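L-lysine 6-monooxygenase involved in desferrioxamine biosynthesis (Erwinia amylovora CFBP1430, PDB 5O8P) probably catalyses the FAD- and NADPH-dependent N-hydroxylation of cadaverine, an early step in the biosynthesis of the siderophore desferrioxamine. Local coordinates at residues Y371-D374 with F380-N383; R356-E361 with D366-Y371; F231-Y236 with S277-I282. All coordinates share one frame; numbering follows the deposited sequence.

Contact 1 (Y371-D374 with F380-N383); sequences YSID and FVQN. With FAD (flavin-adenine dinucleotide), chain C.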
loop_
_atom_site.group_PDB
_atom_site.type_symbol
_atom_site.label_atom_id
_atom_site.label_comp_id
_atom_site.label_asym_id
_atom_site.label_seq_id
_atom_site.Cartn_x
_atom_site.Cartn_y
_atom_site.Cartn_z
ATOM N N TYR B 371 -10.005 10.214 -36.447
ATOM C CA TYR B 371 -10.922 11.069 -35.679
ATOM C C TYR B 371 -11.697 12.085 -36.547
ATOM O O TYR B 371 -12.334 13.001 -36.010
ATOM C CB TYR B 371 -10.200 11.741 -34.486
ATOM C CG TYR B 371 -9.501 10.727 -33.604
ATOM C CD1 TYR B 371 -10.194 10.086 -32.583
ATOM C CD2 TYR B 371 -8.166 10.372 -33.815
ATOM C CE1 TYR B 371 -9.593 9.132 -31.778
ATOM C CE2 TYR B 371 -7.539 9.414 -33.024
ATOM C CZ TYR B 371 -8.250 8.778 -32.007
ATOM O OH TYR B 371 -7.625 7.819 -31.217
ATOM N N SER B 372 -11.694 11.875 -37.869
ATOM C CA SER B 372 -12.376 12.750 -38.803
ATOM C C SER B 372 -13.816 12.279 -39.046
ATOM O O SER B 372 -14.080 11.078 -39.029
ATOM C CB SER B 372 -11.595 12.830 -40.122
ATOM O OG SER B 372 -11.826 11.704 -40.950
ATOM N N ILE B 373 -14.728 13.234 -39.270
ATOM C CA ILE B 373 -16.155 12.923 -39.517
ATOM C C ILE B 373 -16.643 13.346 -40.908
ATOM O O ILE B 373 -17.789 13.073 -41.275
ATOM C CB ILE B 373 -17.101 13.431 -38.384
ATOM C CG1 ILE B 373 -17.230 14.958 -38.387
ATOM C CG2 ILE B 373 -16.625 12.902 -37.039
ATOM C CD1 ILE B 373 -18.134 15.514 -37.298
ATOM N N ASP B 374 -15.774 13.968 -41.692
ATOM C CA ASP B 374 -16.102 14.352 -43.062
ATOM C C ASP B 374 -15.455 13.368 -44.028
ATOM O O ASP B 374 -14.824 12.390 -43.600
ATOM C CB ASP B 374 -15.630 15.783 -43.345
ATOM C CG ASP B 374 -14.122 15.913 -43.329
ATOM O OD1 ASP B 374 -13.528 15.516 -42.302
ATOM O OD2 ASP B 374 -13.515 16.400 -44.320
ATOM N N PHE B 380 -12.636 17.275 -37.577
ATOM C CA PHE B 380 -12.239 16.279 -36.578
ATOM C C PHE B 380 -13.031 16.425 -35.294
ATOM O O PHE B 380 -13.600 17.475 -35.032
ATOM C CB PHE B 380 -10.753 16.419 -36.274
ATOM C CG PHE B 380 -9.884 16.169 -37.459
ATOM C CD1 PHE B 380 -9.535 14.880 -37.810
ATOM C CD2 PHE B 380 -9.439 17.221 -38.242
ATOM C CE1 PHE B 380 -8.734 14.637 -38.908
ATOM C CE2 PHE B 380 -8.642 16.997 -39.341
ATOM C CZ PHE B 380 -8.295 15.701 -39.677
ATOM N N VAL B 381 -13.034 15.381 -34.475
ATOM C CA VAL B 381 -13.726 15.445 -33.189
ATOM C C VAL B 381 -12.824 14.946 -32.060
ATOM O O VAL B 381 -12.015 14.067 -32.284
ATOM C CB VAL B 381 -15.069 14.673 -33.214
ATOM C CG1 VAL B 381 -16.053 15.281 -34.221
ATOM C CG2 VAL B 381 -14.884 13.172 -33.469
ATOM N N GLN B 382 -12.968 15.541 -30.879
ATOM C CA GLN B 382 -12.291 15.126 -29.649
ATOM C C GLN B 382 -13.415 14.689 -28.723
ATOM O O GLN B 382 -14.279 15.499 -28.406
ATOM C CB GLN B 382 -11.577 16.306 -28.992
ATOM C CG GLN B 382 -10.559 17.003 -29.869
ATOM C CD GLN B 382 -9.147 16.855 -29.370
ATOM O OE1 GLN B 382 -8.678 15.750 -29.137
ATOM N NE2 GLN B 382 -8.454 17.983 -29.193
ATOM N N ASN B 383 -13.405 13.432 -28.268
ATOM C CA ASN B 383 -14.391 12.951 -27.298
ATOM C C ASN B 383 -15.851 12.952 -27.822
ATOM O O ASN B 383 -16.770 13.317 -27.088
ATOM C CB ASN B 383 -14.268 13.787 -26.000
ATOM C CG ASN B 383 -14.918 13.139 -24.767
ATOM O OD1 ASN B 383 -14.866 11.919 -24.545
ATOM N ND2 ASN B 383 -15.519 13.990 -23.930
HETATM P PA FAD C . -15.422 20.088 -21.641
HETATM O O1A FAD C . -15.213 20.622 -20.236
HETATM O O2A FAD C . -16.767 19.518 -22.022
HETATM O O5B FAD C . -15.045 21.314 -22.622
HETATM C C5B FAD C . -15.952 21.835 -23.588
HETATM C C4B FAD C . -15.876 23.351 -23.722
HETATM O O4B FAD C . -16.466 23.745 -24.971
HETATM C C3B FAD C . -16.657 24.076 -22.632
HETATM O O3B FAD C . -15.837 25.124 -22.095
HETATM C C2B FAD C . -17.920 24.578 -23.331
HETATM O O2B FAD C . -18.439 25.802 -22.800
HETATM C C1B FAD C . -17.436 24.779 -24.754
HETATM N N9A FAD C . -18.489 24.824 -25.806
HETATM C C8A FAD C . -19.494 23.955 -26.039
HETATM N N7A FAD C . -20.236 24.361 -27.107
HETATM C C5A FAD C . -19.701 25.511 -27.572
HETATM C C6A FAD C . -19.976 26.483 -28.665
HETATM N N6A FAD C . -21.015 26.305 -29.516
HETATM N N1A FAD C . -19.151 27.556 -28.790
HETATM C C2A FAD C . -18.109 27.762 -27.956
HETATM N N3A FAD C . -17.811 26.926 -26.943
HETATM C C4A FAD C . -18.549 25.807 -26.706
HETATM N N1 FAD C . -11.224 11.885 -17.128
HETATM C C2 FAD C . -9.980 11.486 -16.754
HETATM O O2 FAD C . -9.260 10.922 -17.608
HETATM N N3 FAD C . -9.501 11.686 -15.505
HETATM C C4 FAD C . -10.233 12.289 -14.550
HETATM O O4 FAD C . -9.771 12.456 -13.405
HETATM C C4X FAD C . -11.604 12.754 -14.879
HETATM N N5 FAD C . -12.388 13.369 -13.967
HETATM C C5X FAD C . -13.635 13.778 -14.299
HETATM C C6 FAD C . -14.399 14.403 -13.316
HETATM C C7 FAD C . -15.690 14.853 -13.583
HETATM C C7M FAD C . -16.499 15.525 -12.501
HETATM C C8 FAD C . -16.257 14.657 -14.949
HETATM C C8M FAD C . -17.650 15.133 -15.263
HETATM C C9 FAD C . -15.501 14.028 -15.939
HETATM C C9A FAD C . -14.196 13.570 -15.684
HETATM N N10 FAD C . -13.378 12.922 -16.671
HETATM C C10 FAD C . -12.076 12.505 -16.272
HETATM C "C1'" FAD C . -13.810 12.667 -18.072
HETATM C "C2'" FAD C . -13.355 13.778 -19.048
HETATM O "O2'" FAD C . -11.966 14.100 -18.831
HETATM C "C3'" FAD C . -14.201 15.063 -18.968
HETATM O "O3'" FAD C . -15.572 14.781 -19.288
HETATM C "C4'" FAD C . -13.703 16.179 -19.896
HETATM O "O4'" FAD C . -14.097 17.450 -19.367
HETATM C "C5'" FAD C . -14.243 16.052 -21.318
HETATM O "O5'" FAD C . -13.370 16.746 -22.211
HETATM P P FAD C . -13.913 17.965 -23.096
HETATM O O1P FAD C . -12.745 18.534 -23.875
HETATM O O2P FAD C . -15.093 17.386 -23.823
HETATM O O3P FAD C . -14.269 18.958 -21.855
#

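Contact 2 (R356-E361 with D366-Y371); sequences RIQWDE and DVQRNY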
loop_
_atom_site.group_PDB
_atom_site.type_symbol
_atom_site.label_atom_id
_atom_site.label_comp_id
_atom_site.label_asym_id
_atom_site.label_seq_id
_atom_site.Cartn_x
_atom_site.Cartn_y
_atom_site.Cartn_z
ATOM N N ARG B 356 -22.022 17.435 -45.292
ATOM C CA ARG B 356 -20.562 17.193 -45.360
ATOM C C ARG B 356 -20.035 16.134 -44.374
ATOM O O ARG B 356 -18.840 15.790 -44.413
ATOM C CB ARG B 356 -19.770 18.471 -45.052
ATOM C CG ARG B 356 -20.192 19.760 -45.706
ATOM C CD ARG B 356 -19.404 20.119 -46.945
ATOM N NE ARG B 356 -17.953 19.887 -46.868
ATOM C CZ ARG B 356 -17.181 19.700 -47.942
ATOM N NH1 ARG B 356 -17.678 19.727 -49.182
ATOM N NH2 ARG B 356 -15.889 19.475 -47.789
ATOM N N ILE B 357 -20.907 15.631 -43.495
ATOM C CA ILE B 357 -20.529 14.727 -42.418
ATOM C C ILE B 357 -20.970 13.302 -42.767
ATOM O O ILE B 357 -22.071 13.108 -43.287
ATOM C CB ILE B 357 -21.153 15.207 -41.091
ATOM C CG1 ILE B 357 -20.346 16.400 -40.573
ATOM C CG2 ILE B 357 -21.201 14.096 -40.050
ATOM C CD1 ILE B 357 -20.947 17.107 -39.376
ATOM N N GLN B 358 -20.115 12.320 -42.470
ATOM C CA GLN B 358 -20.460 10.911 -42.663
ATOM C C GLN B 358 -21.254 10.439 -41.454
ATOM O O GLN B 358 -20.741 10.468 -40.336
ATOM C CB GLN B 358 -19.205 10.047 -42.823
ATOM C CG GLN B 358 -18.295 10.476 -43.952
ATOM C CD GLN B 358 -17.246 9.441 -44.289
ATOM O OE1 GLN B 358 -17.576 8.313 -44.618
ATOM N NE2 GLN B 358 -15.977 9.828 -44.231
ATOM N N TRP B 359 -22.500 10.030 -41.678
ATOM C CA TRP B 359 -23.352 9.505 -40.609
ATOM C C TRP B 359 -23.455 7.989 -40.731
ATOM O O TRP B 359 -23.467 7.459 -41.837
ATOM C CB TRP B 359 -24.742 10.148 -40.674
ATOM C CG TRP B 359 -24.701 11.663 -40.625
ATOM C CD1 TRP B 359 -24.602 12.509 -41.687
ATOM C CD2 TRP B 359 -24.742 12.498 -39.450
ATOM N NE1 TRP B 359 -24.581 13.809 -41.252
ATOM C CE2 TRP B 359 -24.672 13.831 -39.886
ATOM C CE3 TRP B 359 -24.847 12.243 -38.076
ATOM C CZ2 TRP B 359 -24.690 14.915 -38.995
ATOM C CZ3 TRP B 359 -24.853 13.325 -37.186
ATOM C CH2 TRP B 359 -24.779 14.639 -37.654
ATOM N N ASP B 360 -23.506 7.301 -39.593
ATOM C CA ASP B 360 -23.655 5.839 -39.565
ATOM C C ASP B 360 -25.129 5.465 -39.407
ATOM O O ASP B 360 -25.986 6.348 -39.338
ATOM C CB ASP B 360 -22.757 5.207 -38.472
ATOM C CG ASP B 360 -23.193 5.538 -37.041
ATOM O OD1 ASP B 360 -24.214 6.227 -36.840
ATOM O OD2 ASP B 360 -22.509 5.082 -36.098
ATOM N N GLU B 361 -25.407 4.165 -39.315
ATOM C CA GLU B 361 -26.781 3.622 -39.252
ATOM C C GLU B 361 -27.662 4.167 -38.115
ATOM O O GLU B 361 -28.887 4.167 -38.238
ATOM C CB GLU B 361 -26.763 2.076 -39.153
ATOM C CG GLU B 361 -26.071 1.304 -40.281
ATOM C CD GLU B 361 -26.609 1.593 -41.683
ATOM O OE1 GLU B 361 -27.766 2.047 -41.818
ATOM O OE2 GLU B 361 -25.871 1.352 -42.667
ATOM N N ASP B 366 -20.104 8.853 -38.156
ATOM C CA ASP B 366 -19.334 7.684 -38.577
ATOM C C ASP B 366 -17.846 8.048 -38.580
ATOM O O ASP B 366 -17.248 8.322 -39.633
ATOM C CB ASP B 366 -19.785 7.207 -39.963
ATOM C CG ASP B 366 -19.115 5.905 -40.388
ATOM O OD1 ASP B 366 -19.134 4.931 -39.599
ATOM O OD2 ASP B 366 -18.573 5.869 -41.512
ATOM N N VAL B 367 -17.242 8.010 -37.392
ATOM C CA VAL B 367 -15.899 8.559 -37.192
ATOM C C VAL B 367 -14.851 7.636 -37.816
ATOM O O VAL B 367 -14.923 6.421 -37.648
ATOM C CB VAL B 367 -15.553 8.763 -35.695
ATOM C CG1 VAL B 367 -14.272 9.585 -35.556
ATOM C CG2 VAL B 367 -16.695 9.425 -34.949
ATOM N N GLN B 368 -13.878 8.220 -38.515
ATOM C CA GLN B 368 -12.789 7.458 -39.142
ATOM C C GLN B 368 -11.674 7.282 -38.113
ATOM O O GLN B 368 -11.721 7.879 -37.028
ATOM C CB GLN B 368 -12.240 8.180 -40.371
ATOM C CG GLN B 368 -13.278 8.689 -41.352
ATOM C CD GLN B 368 -14.104 7.597 -41.971
ATOM O OE1 GLN B 368 -13.653 6.944 -42.912
ATOM N NE2 GLN B 368 -15.344 7.420 -41.481
ATOM N N ARG B 369 -10.662 6.479 -38.458
ATOM C CA ARG B 369 -9.620 6.129 -37.481
ATOM C C ARG B 369 -8.789 7.338 -37.094
ATOM O O ARG B 369 -8.299 7.387 -35.972
ATOM C CB ARG B 369 -8.747 4.965 -37.956
ATOM C CG ARG B 369 -7.603 4.556 -37.015
ATOM C CD ARG B 369 -8.117 3.953 -35.726
ATOM N NE ARG B 369 -7.072 3.737 -34.723
ATOM C CZ ARG B 369 -6.574 4.663 -33.897
ATOM N NH1 ARG B 369 -6.988 5.928 -33.935
ATOM N NH2 ARG B 369 -5.643 4.314 -33.013
ATOM N N ASN B 370 -8.660 8.313 -38.001
ATOM C CA ASN B 370 -7.972 9.579 -37.687
ATOM C C ASN B 370 -8.853 10.630 -36.981
ATOM O O ASN B 370 -8.478 11.797 -36.926
ATOM C CB ASN B 370 -7.324 10.186 -38.954
ATOM C CG ASN B 370 -8.336 10.631 -39.998
ATOM O OD1 ASN B 370 -9.516 10.316 -39.919
ATOM N ND2 ASN B 370 -7.864 11.359 -40.999
ATOM N N TYR B 371 -10.005 10.214 -36.447
ATOM C CA TYR B 371 -10.922 11.069 -35.679
ATOM C C TYR B 371 -11.697 12.085 -36.547
ATOM O O TYR B 371 -12.334 13.001 -36.010
ATOM C CB TYR B 371 -10.200 11.741 -34.486
ATOM C CG TYR B 371 -9.501 10.727 -33.604
ATOM C CD1 TYR B 371 -10.194 10.086 -32.583
ATOM C CD2 TYR B 371 -8.166 10.372 -33.815
ATOM C CE1 TYR B 371 -9.593 9.132 -31.778
ATOM C CE2 TYR B 371 -7.539 9.414 -33.024
ATOM C CZ TYR B 371 -8.250 8.778 -32.007
ATOM O OH TYR B 371 -7.625 7.819 -31.217
#

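Contact 3 (F231-Y236 with S277-I282); sequences FYPLEY and SLINAI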
loop_
_atom_site.group_PDB
_atom_site.type_symbol
_atom_site.label_atom_id
_atom_site.label_comp_id
_atom_site.label_asym_id
_atom_site.label_seq_id
_atom_site.Cartn_x
_atom_site.Cartn_y
_atom_site.Cartn_z
ATOM N N PHE B 231 -21.606 -2.217 -7.210
ATOM C CA PHE B 231 -20.838 -0.972 -7.182
ATOM C C PHE B 231 -19.445 -1.306 -7.707
ATOM O O PHE B 231 -18.480 -1.394 -6.932
ATOM C CB PHE B 231 -20.808 -0.371 -5.766
ATOM C CG PHE B 231 -22.170 -0.049 -5.235
ATOM C CD1 PHE B 231 -22.781 1.162 -5.522
ATOM C CD2 PHE B 231 -22.859 -0.976 -4.480
ATOM C CE1 PHE B 231 -24.048 1.445 -5.051
ATOM C CE2 PHE B 231 -24.129 -0.696 -3.994
ATOM C CZ PHE B 231 -24.726 0.514 -4.284
ATOM N N TYR B 232 -19.361 -1.535 -9.020
ATOM C CA TYR B 232 -18.150 -2.107 -9.607
ATOM C C TYR B 232 -17.004 -1.110 -9.582
ATOM O O TYR B 232 -17.211 0.082 -9.794
ATOM C CB TYR B 232 -18.360 -2.700 -11.028
ATOM C CG TYR B 232 -19.119 -1.862 -12.045
ATOM C CD1 TYR B 232 -18.603 -0.648 -12.500
ATOM C CD2 TYR B 232 -20.336 -2.305 -12.583
ATOM C CE1 TYR B 232 -19.279 0.127 -13.445
ATOM C CE2 TYR B 232 -21.023 -1.539 -13.526
ATOM C CZ TYR B 232 -20.494 -0.318 -13.955
ATOM O OH TYR B 232 -21.161 0.460 -14.883
ATOM N N PRO B 233 -15.792 -1.589 -9.278
ATOM C CA PRO B 233 -14.635 -0.714 -9.385
ATOM C C PRO B 233 -14.180 -0.529 -10.832
ATOM O O PRO B 233 -14.467 -1.357 -11.697
ATOM C CB PRO B 233 -13.562 -1.454 -8.585
ATOM C CG PRO B 233 -13.908 -2.880 -8.761
ATOM C CD PRO B 233 -15.406 -2.943 -8.842
ATOM N N LEU B 234 -13.467 0.563 -11.058
ATOM C CA LEU B 234 -12.786 0.830 -12.302
ATOM C C LEU B 234 -11.632 -0.152 -12.355
ATOM O O LEU B 234 -10.860 -0.218 -11.393
ATOM C CB LEU B 234 -12.242 2.256 -12.295
ATOM C CG LEU B 234 -11.540 2.722 -13.558
ATOM C CD1 LEU B 234 -12.579 3.064 -14.600
ATOM C CD2 LEU B 234 -10.639 3.922 -13.270
ATOM N N GLU B 235 -11.514 -0.919 -13.446
ATOM C CA GLU B 235 -10.431 -1.905 -13.575
ATOM C C GLU B 235 -9.073 -1.238 -13.871
ATOM O O GLU B 235 -8.875 -0.652 -14.932
ATOM C CB GLU B 235 -10.774 -2.954 -14.625
ATOM C CG GLU B 235 -9.957 -4.261 -14.483
ATOM C CD GLU B 235 -10.618 -5.439 -15.220
ATOM O OE1 GLU B 235 -11.821 -5.677 -15.014
ATOM O OE2 GLU B 235 -9.938 -6.113 -16.037
ATOM N N TYR B 236 -8.159 -1.335 -12.917
ATOM C CA TYR B 236 -6.893 -0.583 -12.932
ATOM C C TYR B 236 -5.634 -1.473 -12.858
ATOM O O TYR B 236 -4.487 -0.994 -12.698
ATOM C CB TYR B 236 -6.872 0.459 -11.806
ATOM C CG TYR B 236 -6.078 1.714 -12.127
ATOM C CD1 TYR B 236 -6.539 2.625 -13.088
ATOM C CD2 TYR B 236 -4.880 2.017 -11.448
ATOM C CE1 TYR B 236 -5.819 3.780 -13.388
ATOM C CE2 TYR B 236 -4.159 3.180 -11.731
ATOM C CZ TYR B 236 -4.629 4.066 -12.702
ATOM O OH TYR B 236 -3.921 5.222 -13.007
ATOM N N SER B 277 -10.101 2.364 -4.233
ATOM C CA SER B 277 -9.815 2.974 -2.934
ATOM C C SER B 277 -11.036 3.626 -2.312
ATOM O O SER B 277 -11.225 3.552 -1.091
ATOM C CB SER B 277 -8.742 4.044 -3.062
ATOM O OG SER B 277 -7.493 3.458 -3.359
ATOM N N LEU B 278 -11.836 4.279 -3.157
ATOM C CA LEU B 278 -13.010 5.003 -2.703
ATOM C C LEU B 278 -14.117 4.047 -2.293
ATOM O O LEU B 278 -14.712 4.240 -1.241
ATOM C CB LEU B 278 -13.518 5.963 -3.783
ATOM C CG LEU B 278 -14.718 6.861 -3.466
ATOM C CD1 LEU B 278 -14.435 7.727 -2.244
ATOM C CD2 LEU B 278 -15.068 7.722 -4.675
ATOM N N ILE B 279 -14.396 3.018 -3.094
ATOM C CA ILE B 279 -15.360 2.002 -2.676
ATOM C C ILE B 279 -14.993 1.494 -1.282
ATOM O O ILE B 279 -15.833 1.457 -0.392
ATOM C CB ILE B 279 -15.413 0.785 -3.616
ATOM C CG1 ILE B 279 -16.048 1.158 -4.940
ATOM C CG2 ILE B 279 -16.236 -0.347 -2.991
ATOM C CD1 ILE B 279 -15.712 0.215 -6.071
ATOM N N ASN B 280 -13.741 1.098 -1.107
ATOM C CA ASN B 280 -13.275 0.612 0.178
ATOM C C ASN B 280 -13.316 1.662 1.276
ATOM O O ASN B 280 -13.564 1.324 2.428
ATOM C CB ASN B 280 -11.855 0.080 0.060
ATOM C CG ASN B 280 -11.776 -1.209 -0.734
ATOM O OD1 ASN B 280 -12.786 -1.869 -1.021
ATOM N ND2 ASN B 280 -10.557 -1.586 -1.082
ATOM N N ALA B 281 -13.050 2.924 0.937
ATOM C CA ALA B 281 -13.158 4.011 1.923
ATOM C C ALA B 281 -14.594 4.231 2.390
ATOM O O ALA B 281 -14.819 4.565 3.558
ATOM C CB ALA B 281 -12.587 5.290 1.368
ATOM N N ILE B 282 -15.545 4.041 1.475
ATOM C CA ILE B 282 -16.968 4.104 1.791
ATOM C C ILE B 282 -17.367 2.959 2.723
ATOM O O ILE B 282 -18.072 3.194 3.694
ATOM C CB ILE B 282 -17.841 4.074 0.513
ATOM C CG1 ILE B 282 -17.659 5.356 -0.278
ATOM C CG2 ILE B 282 -19.322 3.891 0.842
ATOM C CD1 ILE B 282 -18.217 5.288 -1.681
#

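Contact 1 (Y371-D374 with F380-N383)
One backbone hydrogen bond joins Tyr371 to Val381. The N of Val381 donates to the O of Tyr371 at 2.9 Å. The CA of Phe380 also approaches the O of Tyr371, at 3.3 Å, in a CA-H...O contact. Ser372 and Phe380 form a single beta bridge. The backbone of Phe380 is also hydrogen-bonded to Leu155 and Leu157, in strand 155-157, which runs parallel to strand 379-381.

Two side-chain contacts accompany the bridge. The CB of Ser372 lies 3.6 Å from CE1 of the Phe380 ring, which it meets obliquely. The OG of Ser372 is hydrogen-bonded to OD1 of Asn370. The side chains of Ile373 and Val381 cross at about a right angle. With chi1 at 71°, CG1 of Ile373 is flanked by N and C of its own backbone, and CD1 of Ile373 is carried to CG1 of Val381 at 3.7 Å. CG2 of Ile373 touches the same methyl.

The polar ligand contact comes from Asn383. Its ND2 makes a weak hydrogen bond, 3.4 Å long, to O2P of FAD. The chemistry implies a buried, mostly apolar seam in which the O of Tyr371 accepts the N-H of Val381, placed just ahead of this weak bond to the FAD diphosphate.

Contact 2 (R356-E361 with D366-Y371)
Gln358 and Asp366 are joined by one backbone hydrogen bond, from N of Asp366 to O of Gln358 at 2.8 Å. Neither segment is a regular strand here.

Asp366 is the central side chain. Its CB packs against the other backbone, 3.4 Å from O of Gln358 and 3.7 Å from N of Asp360. Its carboxylate is swung anti to the backbone N (chi1 -174°), which brings OD1 of Asp366 to 3.8 Å from CB of Asp360. The two carboxylates come no closer than 4.9 Å, between OD2 of Asp360 and OD1 of Asp366. The salt bridge from Asp360 to Arg364 would be expected to ease any repulsion between them.

Gln358 extends past Asp366 to Gln368. The two glutamine side chains cross at about a right angle, with their amide planes 34° apart. NE2 of Gln358 is 3.7 Å from CD of Gln368, a packing contact. The polar ends are used differently. NE2 of Gln358 is hydrogen-bonded to O of Asp374. Gln368 bends at chi2 (-62°) and folds back on its own segment, where its NE2 donates a hydrogen bond to O of Asp366 at 2.8 Å. That oxygen lies in the amide plane of Gln368.

Gln368 to Tyr371 then form a type I beta turn. The arrangement is that of a surface loop folded back on itself, within the long connection between strands 342-343 and 379-381.

Contact 3 (F231-Y236 with S277-I282)
Ile279 points from helix 276-290 toward the loop that follows strand 221-225. That strand belongs to a parallel five-stranded sheet of Rossmann type, consistent with the NADP(+) site. The helix and the loop meet through this one side chain.

CG1 of Ile279 is anti to the carbonyl carbon (chi1 -71°), and the chain runs on nearly extended (chi2 159°). This sends CD1 to the loop backbone. CB of Pro233 touches the end of the isoleucine, 3.7 Å from CD1 of Ile279. Phe231 is turned differently. It sets out toward the helix from the backbone, but its ring leads away and meets that of Trp224. Tyr232 points away from the helix. It is an NADP(+)-binding residue, and its side chain lies about 4 Å from that of Ser200, another residue of that site. NADP(+) is not bound to this chain.

A second subunit adds to the packing. Its Thr237 touches Ile279 and its Leu239 touches Phe231, so the contact is part of a subunit interface. The methyl CD1 of Ile279 sits 3.6 Å from CA of Pro233. The same CD1 of Ile279 lies 3.3 Å from O of Phe231.

How the contacts relate
Contacts 1 and 2 are neighbours, with centres 7 Å apart, and share Tyr371. They are tied where N of Gln358 lies 2.7 Å from O of Ile373, a probable hydrogen bond. Phe380 of contact 1 also packs on Asn370 of contact 2. Together they run from a surface loop to the buried strand that leads to Asn383 and FAD. Contact 1 reaches the cofactor, whereas contact 2 lies away from the annotated sites. Contact 3 is on the opposite side of the chain's centre, with its centre about 32 Å from that of contact 1 and 35 Å from that of contact 2. It holds Tyr232 of the NADP(+) site.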